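Local coordinates for protein alpha-L-rhamnosidase (Streptomyces avermitilis, PDB 3W5M) that hydrolyses terminal non-reducing alpha-L-rhamnose residues from rhamnosides such as citrus flavonoids and gum arabic, and carries a calcium-dependent module that binds L-rhamnose, at residues V241-A245 against S246-K250; I123-P126 against A127-E131; P855-L858 against P859-D863; F602-V606 against P607-K611. One frame throughout, in Å; residues are numbered along the deposited sequence.

Contact 1 of 4, residues V241-A245 against S246-K250; sequences VLTTA and SGEKK
Val241 reaches across to two residues of the returning strand with its two methyls: CG1 lies 3.7 Å from Glu248 OE2, and CG2 runs alongside Lys250 CG at 4.0 Å. With CG1 anti to the backbone N (chi1 175°), the valine splits its branches between the diagonal and the direct neighbour. Glu248 is extended beyond CG, which carries its carboxylate back over this valine. On the same face one water joins the strands, 2.6 Å from Thr243 OG1 and donating to Glu248 OE2, also at 2.6 Å.

The opposite face holds Leu242, whose CD2 packs 3.6 Å from Lys249 O and whose side chain also meets Ala172 of strand 171-179. At the turn, Thr244 (chi1 72°) and Ser246 (chi1 50°) each tuck the hydroxyl between N and carbonyl carbon, and OG1 and OG share a hydrogen bond of 3.2 Å. Gly247 suits its backbone angles, where a CB would jam against the carbonyl of Ser246. The backbone bond from Leu242 N to Lys249 O is 2.8 Å.

This beta hairpin closes in a type I turn at the margin of a CBM67 sheet. Valine, leucine and lysine stems hold the inner end, hydroxyls the turn, the water-bridged pair between.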
# COMPACT_ATOMS: atom_id res chain seq x y z
N VAL A 241 30.45 6.36 23.70
CA VAL A 241 30.28 7.82 23.88
C VAL A 241 29.72 8.11 25.26
O VAL A 241 28.66 7.64 25.60
CB VAL A 241 29.32 8.42 22.84
CG1 VAL A 241 29.08 9.90 23.12
CG2 VAL A 241 29.89 8.26 21.42
N LEU A 242 30.43 8.89 26.05
CA LEU A 242 29.92 9.30 27.35
C LEU A 242 29.58 10.77 27.27
O LEU A 242 30.45 11.60 26.95
CB LEU A 242 30.97 9.06 28.43
CG LEU A 242 31.54 7.67 28.74
CD1 LEU A 242 30.42 6.62 28.73
CD2 LEU A 242 32.70 7.27 27.82
N THR A 243 28.32 11.10 27.53
CA THR A 243 27.88 12.49 27.55
C THR A 243 27.86 13.02 28.99
O THR A 243 27.33 12.37 29.89
CB THR A 243 26.50 12.63 26.90
OG1 THR A 243 26.55 12.08 25.58
CG2 THR A 243 26.06 14.11 26.84
N THR A 244 28.50 14.17 29.18
CA THR A 244 28.44 14.97 30.41
C THR A 244 28.08 16.41 30.00
O THR A 244 28.11 16.73 28.80
CB THR A 244 29.79 14.95 31.20
OG1 THR A 244 30.78 15.71 30.50
CG2 THR A 244 30.32 13.51 31.40
N ALA A 245 27.74 17.27 30.96
CA ALA A 245 27.38 18.67 30.66
C ALA A 245 28.51 19.45 29.96
O ALA A 245 28.25 20.44 29.26
CB ALA A 245 26.90 19.39 31.92
N SER A 246 29.75 19.00 30.15
CA SER A 246 30.92 19.60 29.51
C SER A 246 31.36 18.85 28.24
O SER A 246 32.56 18.71 27.98
CB SER A 246 32.08 19.69 30.52
OG SER A 246 32.30 18.45 31.18
N GLY A 247 30.39 18.37 27.47
CA GLY A 247 30.64 17.71 26.19
C GLY A 247 30.72 16.19 26.20
O GLY A 247 30.30 15.54 27.16
N GLU A 248 31.24 15.63 25.11
CA GLU A 248 31.38 14.19 24.94
C GLU A 248 32.79 13.72 25.25
O GLU A 248 33.76 14.46 25.06
CB GLU A 248 31.06 13.78 23.51
CG GLU A 248 29.61 13.98 23.10
CD GLU A 248 29.29 13.34 21.76
OE1 GLU A 248 30.22 13.15 20.94
OE2 GLU A 248 28.09 13.04 21.52
N LYS A 249 32.90 12.49 25.74
CA LYS A 249 34.17 11.77 25.77
C LYS A 249 33.97 10.46 24.99
O LYS A 249 32.98 9.75 25.22
CB LYS A 249 34.61 11.51 27.21
CG LYS A 249 35.67 10.43 27.39
CD LYS A 249 37.10 10.95 27.26
CE LYS A 249 38.12 9.91 27.70
NZ LYS A 249 37.77 9.33 29.03
N LYS A 250 34.89 10.15 24.08
CA LYS A 250 34.79 8.91 23.31
C LYS A 250 35.92 7.94 23.64
O LYS A 250 37.06 8.35 23.77
CB LYS A 250 34.79 9.21 21.81
CG LYS A 250 33.53 9.92 21.33
CD LYS A 250 33.60 10.19 19.85
CE LYS A 250 32.54 11.18 19.42
NZ LYS A 250 32.29 11.01 17.97
O HOH W 1 26.36 13.43 23.40

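Contact 2 of 4, residues I123-P126 against A127-E131; sequences ISAP and APLTE
The methyl of Ala125 sits under the short helix 127-130, with Thr130 CG2 3.6 Å away and Leu129 CB at 4.0 Å. Beside it the ring of Pro126 lies alongside Leu129, the two pointing the same way, and Pro126 CD meets Leu129 CD1 at 4.0 Å. Alanine is small enough to let the helical turn come close, while the proline ring offers a rigid apolar flank.

Next outward comes the backbone. Pro126 holds the N-cap position and its carbonyl receives Leu129 N at 2.9 Å from above the carbonyl plane, with a weak, longer bond from Thr130 N. A proline is well tolerated at Pro128 too, because a first-turn nitrogen has no helical acceptor to reach. Ala125 O is buried and has no polar partner; Thr130 CG2 covers it at 3.4 Å.

At the polar edge Thr130 has its hydroxyl between N and carbonyl carbon (chi1 58°). This turns the methyl inward to the alanine and lets OG1 donate to Glu131 OE2 at 3.2 Å, above the carboxylate plane. That same OE2 forms a salt bridge with Arg396.

The short helix thus follows edge strand 123-124 of an antiparallel sheet after two linking residues, Ala125 and Pro126, resting Pro126 and Leu129 on Leu459 and Ala423 of strands 459-463 and 422-424, while Asn303 of strand 303-311 bonds Leu129 O.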
# COMPACT_ATOMS: atom_id res chain seq x y z
N ILE A 123 13.77 21.53 5.14
CA ILE A 123 14.56 21.50 6.36
C ILE A 123 14.61 20.11 6.99
O ILE A 123 13.66 19.31 6.86
CB ILE A 123 14.07 22.51 7.42
CG1 ILE A 123 12.62 22.21 7.83
CG2 ILE A 123 14.28 23.96 6.96
CD1 ILE A 123 12.13 23.09 8.97
N SER A 124 15.69 19.87 7.73
CA SER A 124 15.94 18.59 8.43
C SER A 124 16.39 18.90 9.85
O SER A 124 16.93 19.98 10.10
CB SER A 124 17.09 17.85 7.75
OG SER A 124 16.69 17.20 6.57
N ALA A 125 16.21 17.95 10.77
CA ALA A 125 16.87 18.04 12.07
C ALA A 125 18.39 17.94 11.86
O ALA A 125 18.83 17.31 10.90
CB ALA A 125 16.39 16.93 12.99
N PRO A 126 19.20 18.58 12.75
CA PRO A 126 20.66 18.57 12.57
C PRO A 126 21.28 17.20 12.87
O PRO A 126 20.60 16.31 13.40
CB PRO A 126 21.12 19.63 13.58
CG PRO A 126 20.11 19.52 14.67
CD PRO A 126 18.81 19.34 13.95
N ALA A 127 22.57 17.04 12.53
CA ALA A 127 23.27 15.75 12.59
C ALA A 127 23.21 14.99 13.93
O ALA A 127 23.05 13.77 13.93
CB ALA A 127 24.72 15.89 12.11
N PRO A 128 23.32 15.71 15.07
CA PRO A 128 23.20 15.03 16.36
C PRO A 128 21.85 14.30 16.57
O PRO A 128 21.76 13.38 17.39
CB PRO A 128 23.33 16.18 17.38
CG PRO A 128 24.08 17.26 16.67
CD PRO A 128 23.77 17.12 15.20
N LEU A 129 20.82 14.70 15.82
CA LEU A 129 19.47 14.14 15.97
C LEU A 129 19.11 13.11 14.87
O LEU A 129 18.23 12.28 15.07
CB LEU A 129 18.41 15.26 16.05
CG LEU A 129 18.54 16.28 17.20
CD1 LEU A 129 17.39 17.30 17.14
CD2 LEU A 129 18.60 15.60 18.57
N THR A 130 19.79 13.18 13.74
CA THR A 130 19.45 12.33 12.61
C THR A 130 20.52 11.28 12.31
O THR A 130 20.31 10.41 11.46
CB THR A 130 19.23 13.15 11.33
OG1 THR A 130 20.42 13.90 11.02
CG2 THR A 130 18.05 14.08 11.47
N GLU A 131 21.69 11.39 12.94
CA GLU A 131 22.71 10.37 12.75
C GLU A 131 22.93 9.60 14.04
O GLU A 131 22.99 10.18 15.11
CB GLU A 131 24.03 10.97 12.27
CG GLU A 131 24.19 10.89 10.77
CD GLU A 131 23.44 11.99 10.06
OE1 GLU A 131 24.01 13.10 9.90
OE2 GLU A 131 22.28 11.75 9.63

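Contact 3 of 4, residues P855-L858 against P859-D863; sequences PRLL and PVLTD
Leu861 holds CG anti to its carbonyl carbon (chi1 -74°), a torsion that swings CD1 back along the helix to 4.1 Å from Leu858 CD2 and 4.3 Å from Leu857 CD1. Val860, with CG1 anti to the backbone N (chi1 159°), leaves CG2 beside its own nitrogen and only 3.2 Å from Arg856 O, the very carbonyl that nitrogen bonds.

Three successive backbone bonds join the two halves: Val860 N to Arg856 O, Leu861 N to Leu857 O and Thr862 N to Leu858 O, all 3.0 Å long. The preceding rung is missing, since Pro859 has no N-H. Its ring fills the place instead, with CG and CD each 3.6 Å from Pro855 O, and the helix kinks there. A glycine in place of Pro859 would remove this ring, and the chain at the kink would probably be freer to turn, with the Pro855 carbonyl losing its apolar cover.

The polar ends look outward from the contact: Arg856 NH1 bonds Ser820, and Thr862 OG1 bonds Thr867 and Trp925.

Leucines and valine suit a helix wedged among others, here 812-820, 829-842 and 867-875. Such a proline-kinked helix with apolar flanks belongs to the (alpha/alpha)6-barrel of this family 78 hydrolase, and the side chain of Pro855 comes about 10 Å from those of Asp643 and Trp695, which bind rhamnose.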
# COMPACT_ATOMS: atom_id res chain seq x y z
N PRO A 855 -7.73 -15.69 -12.08
CA PRO A 855 -8.73 -14.63 -12.29
C PRO A 855 -9.61 -14.88 -13.51
O PRO A 855 -10.72 -14.37 -13.56
CB PRO A 855 -7.86 -13.38 -12.52
CG PRO A 855 -6.57 -13.88 -13.01
CD PRO A 855 -6.36 -15.21 -12.32
N ARG A 856 -9.11 -15.67 -14.47
CA ARG A 856 -9.83 -15.92 -15.72
C ARG A 856 -10.58 -17.27 -15.74
O ARG A 856 -11.33 -17.56 -16.68
CB ARG A 856 -8.86 -15.81 -16.92
CG ARG A 856 -8.15 -14.45 -17.03
CD ARG A 856 -7.04 -14.40 -18.08
NE ARG A 856 -6.45 -13.05 -18.19
CZ ARG A 856 -6.89 -12.09 -19.00
NH1 ARG A 856 -7.91 -12.29 -19.82
NH2 ARG A 856 -6.29 -10.90 -19.00
N LEU A 857 -10.40 -18.08 -14.70
CA LEU A 857 -10.92 -19.47 -14.72
C LEU A 857 -12.46 -19.55 -14.68
O LEU A 857 -13.09 -20.17 -15.55
CB LEU A 857 -10.29 -20.30 -13.58
CG LEU A 857 -10.80 -21.72 -13.25
CD1 LEU A 857 -10.43 -22.70 -14.35
CD2 LEU A 857 -10.24 -22.19 -11.91
N LEU A 858 -13.08 -18.96 -13.67
CA LEU A 858 -14.52 -19.05 -13.57
C LEU A 858 -15.20 -18.31 -14.73
O LEU A 858 -16.19 -18.81 -15.29
CB LEU A 858 -15.07 -18.62 -12.19
CG LEU A 858 -14.70 -19.42 -10.91
CD1 LEU A 858 -15.67 -19.13 -9.78
CD2 LEU A 858 -14.65 -20.93 -11.16
N PRO A 859 -14.67 -17.12 -15.13
CA PRO A 859 -15.23 -16.46 -16.34
C PRO A 859 -15.17 -17.31 -17.64
O PRO A 859 -16.18 -17.40 -18.36
CB PRO A 859 -14.36 -15.20 -16.47
CG PRO A 859 -13.99 -14.88 -15.06
CD PRO A 859 -13.69 -16.25 -14.45
N VAL A 860 -14.03 -17.93 -17.92
CA VAL A 860 -13.89 -18.83 -19.08
C VAL A 860 -14.87 -20.01 -19.01
O VAL A 860 -15.54 -20.34 -20.00
CB VAL A 860 -12.44 -19.31 -19.24
CG1 VAL A 860 -12.35 -20.57 -20.07
CG2 VAL A 860 -11.60 -18.20 -19.85
N LEU A 861 -14.98 -20.62 -17.83
CA LEU A 861 -15.95 -21.69 -17.60
C LEU A 861 -17.38 -21.24 -17.93
O LEU A 861 -18.12 -21.96 -18.58
CB LEU A 861 -15.85 -22.26 -16.17
CG LEU A 861 -14.65 -23.14 -15.84
CD1 LEU A 861 -14.63 -23.43 -14.35
CD2 LEU A 861 -14.70 -24.46 -16.62
N THR A 862 -17.75 -20.03 -17.50
CA THR A 862 -19.07 -19.50 -17.78
C THR A 862 -19.24 -19.15 -19.26
O THR A 862 -20.32 -19.38 -19.82
CB THR A 862 -19.39 -18.25 -16.92
OG1 THR A 862 -19.81 -18.66 -15.61
CG2 THR A 862 -20.53 -17.44 -17.55
N ASP A 863 -18.19 -18.62 -19.87
CA ASP A 863 -18.26 -18.20 -21.28
C ASP A 863 -18.51 -19.37 -22.20
O ASP A 863 -19.14 -19.22 -23.23
CB ASP A 863 -16.95 -17.57 -21.75
CG ASP A 863 -16.75 -16.16 -21.24
OD1 ASP A 863 -17.71 -15.50 -20.76
OD2 ASP A 863 -15.59 -15.70 -21.35

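Contact 4 of 4, residues F602-V606 against P607-K611; sequences FETNV and PMLNK
Asn610 and Thr604 are joined by three hydrogen bonds, the chief polar tie between strand 602-604 and the start of the helix. Asn610 OD1 accepts twice: from Thr604 N at 2.8 Å, and from Thr604 OG1 at 3.1 Å, the hydroxyl coming from above the carbonyl plane. On its other branch ND2 donates to Thr604 O at 3.0 Å, with that oxygen lying in the amide plane. An asparagine fits because its amide offers both an acceptor and a donor to one strand residue, and this pairing fixes the amide's rotation. A leucine in place of Asn610 would take away both functions, and the buried Thr604 would probably be left with its N-H and carbonyl without these mates.

Thr604 keeps OG1 between N and carbonyl carbon (chi1 74°), where the oxygen also accepts from Val606 N at 3.0 Å. This is an ST turn, at the bend where the chain reverses in the glycosidase domain: strand 602-604 and helix 607-611 run nearly antiparallel, 164° between their directions.

Backbone bonds then start the helix. Val606, at the N-cap, accepts through its carbonyl from Leu609 N at 2.9 Å and from Asn610 N at 3.2 Å. Pro607 follows naturally, as the first helical residue needs no N-H for the helix.

Among apolar contacts, Val606 CG1 packs on Leu609 CG at 4.1 Å, and Leu609 continues onto Leu874 of helix 867-875. The Phe602 ring turns its edge to Leu609 O and meets the ring of His613.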
# COMPACT_ATOMS: atom_id res chain seq x y z
N PHE A 602 -22.68 -6.89 -1.24
CA PHE A 602 -22.97 -8.20 -1.82
C PHE A 602 -23.41 -9.12 -0.69
O PHE A 602 -22.71 -9.22 0.33
CB PHE A 602 -21.71 -8.74 -2.48
CG PHE A 602 -21.83 -10.13 -3.06
CD1 PHE A 602 -22.53 -10.35 -4.24
CD2 PHE A 602 -21.19 -11.20 -2.46
CE1 PHE A 602 -22.60 -11.64 -4.79
CE2 PHE A 602 -21.26 -12.48 -2.99
CZ PHE A 602 -21.96 -12.70 -4.17
N GLU A 603 -24.56 -9.79 -0.87
CA GLU A 603 -25.06 -10.74 0.12
C GLU A 603 -25.85 -11.84 -0.57
O GLU A 603 -26.69 -11.57 -1.43
CB GLU A 603 -25.92 -10.02 1.15
CG GLU A 603 -26.40 -10.92 2.29
CD GLU A 603 -27.33 -10.20 3.24
OE1 GLU A 603 -27.72 -9.03 2.96
OE2 GLU A 603 -27.69 -10.81 4.27
N THR A 604 -25.56 -13.08 -0.19
CA THR A 604 -26.27 -14.26 -0.70
C THR A 604 -26.87 -15.03 0.48
O THR A 604 -26.62 -14.68 1.65
CB THR A 604 -25.34 -15.22 -1.48
OG1 THR A 604 -24.49 -15.93 -0.56
CG2 THR A 604 -24.47 -14.48 -2.51
N ASN A 605 -27.66 -16.06 0.17
CA ASN A 605 -28.14 -17.02 1.17
C ASN A 605 -27.06 -17.95 1.75
O ASN A 605 -27.34 -18.67 2.72
CB ASN A 605 -29.27 -17.88 0.57
CG ASN A 605 -28.78 -18.74 -0.59
OD1 ASN A 605 -28.51 -18.23 -1.68
ND2 ASN A 605 -28.66 -20.05 -0.36
N VAL A 606 -25.87 -17.95 1.15
CA VAL A 606 -24.76 -18.85 1.48
C VAL A 606 -23.64 -18.21 2.31
O VAL A 606 -22.80 -17.47 1.79
CB VAL A 606 -24.14 -19.43 0.21
CG1 VAL A 606 -23.09 -20.48 0.55
CG2 VAL A 606 -25.23 -20.03 -0.66
N PRO A 607 -23.62 -18.52 3.63
CA PRO A 607 -22.62 -17.91 4.52
C PRO A 607 -21.18 -17.92 3.98
O PRO A 607 -20.49 -16.90 4.09
CB PRO A 607 -22.76 -18.75 5.80
CG PRO A 607 -24.22 -19.11 5.80
CD PRO A 607 -24.52 -19.42 4.37
N MET A 608 -20.76 -19.02 3.34
CA MET A 608 -19.39 -19.13 2.87
C MET A 608 -19.04 -18.12 1.77
O MET A 608 -17.87 -17.69 1.63
CB MET A 608 -19.09 -20.53 2.36
CG MET A 608 -17.60 -20.83 2.31
SD MET A 608 -17.11 -21.89 0.94
CE MET A 608 -16.91 -20.65 -0.35
N LEU A 609 -20.04 -17.75 0.98
CA LEU A 609 -19.77 -16.79 -0.09
C LEU A 609 -19.74 -15.40 0.47
O LEU A 609 -18.99 -14.55 -0.02
CB LEU A 609 -20.79 -16.86 -1.22
CG LEU A 609 -20.85 -18.17 -2.00
CD1 LEU A 609 -21.92 -17.97 -3.07
CD2 LEU A 609 -19.51 -18.60 -2.58
N ASN A 610 -20.56 -15.16 1.49
CA ASN A 610 -20.54 -13.88 2.17
C ASN A 610 -19.20 -13.65 2.86
O ASN A 610 -18.68 -12.52 2.85
CB ASN A 610 -21.72 -13.77 3.13
CG ASN A 610 -23.06 -13.93 2.42
OD1 ASN A 610 -23.18 -13.75 1.20
ND2 ASN A 610 -24.08 -14.28 3.17
N LYS A 611 -18.63 -14.72 3.42
CA LYS A 611 -17.28 -14.68 4.01
C LYS A 611 -16.20 -14.46 2.96
O LYS A 611 -15.26 -13.66 3.17
CB LYS A 611 -16.99 -15.96 4.82
CG LYS A 611 -15.69 -15.89 5.60
CD LYS A 611 -15.66 -14.67 6.50
CE LYS A 611 -14.56 -14.77 7.54
NZ LYS A 611 -14.59 -13.57 8.43

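The four contacts fall into two pairs on opposite sides of the chain's centre. Contacts 1 and 2 have centres 19 Å apart and nearest atoms about 7 Å apart, without touching. Contacts 3 and 4, both within the catalytic glycosidase domain, are similarly spaced, with centres 20 Å and nearest atoms about 8 Å apart; side chains of both rest on helix 867-875. Between the pairs the gaps are long, 70 Å from contact 1 to contact 3 and 54 Å from contact 2 to contact 4, centre to centre. Contact 3 approaches the rhamnose site most closely, through Pro855, whereas contact 1 shares its module with the calcium site yet lies away from it.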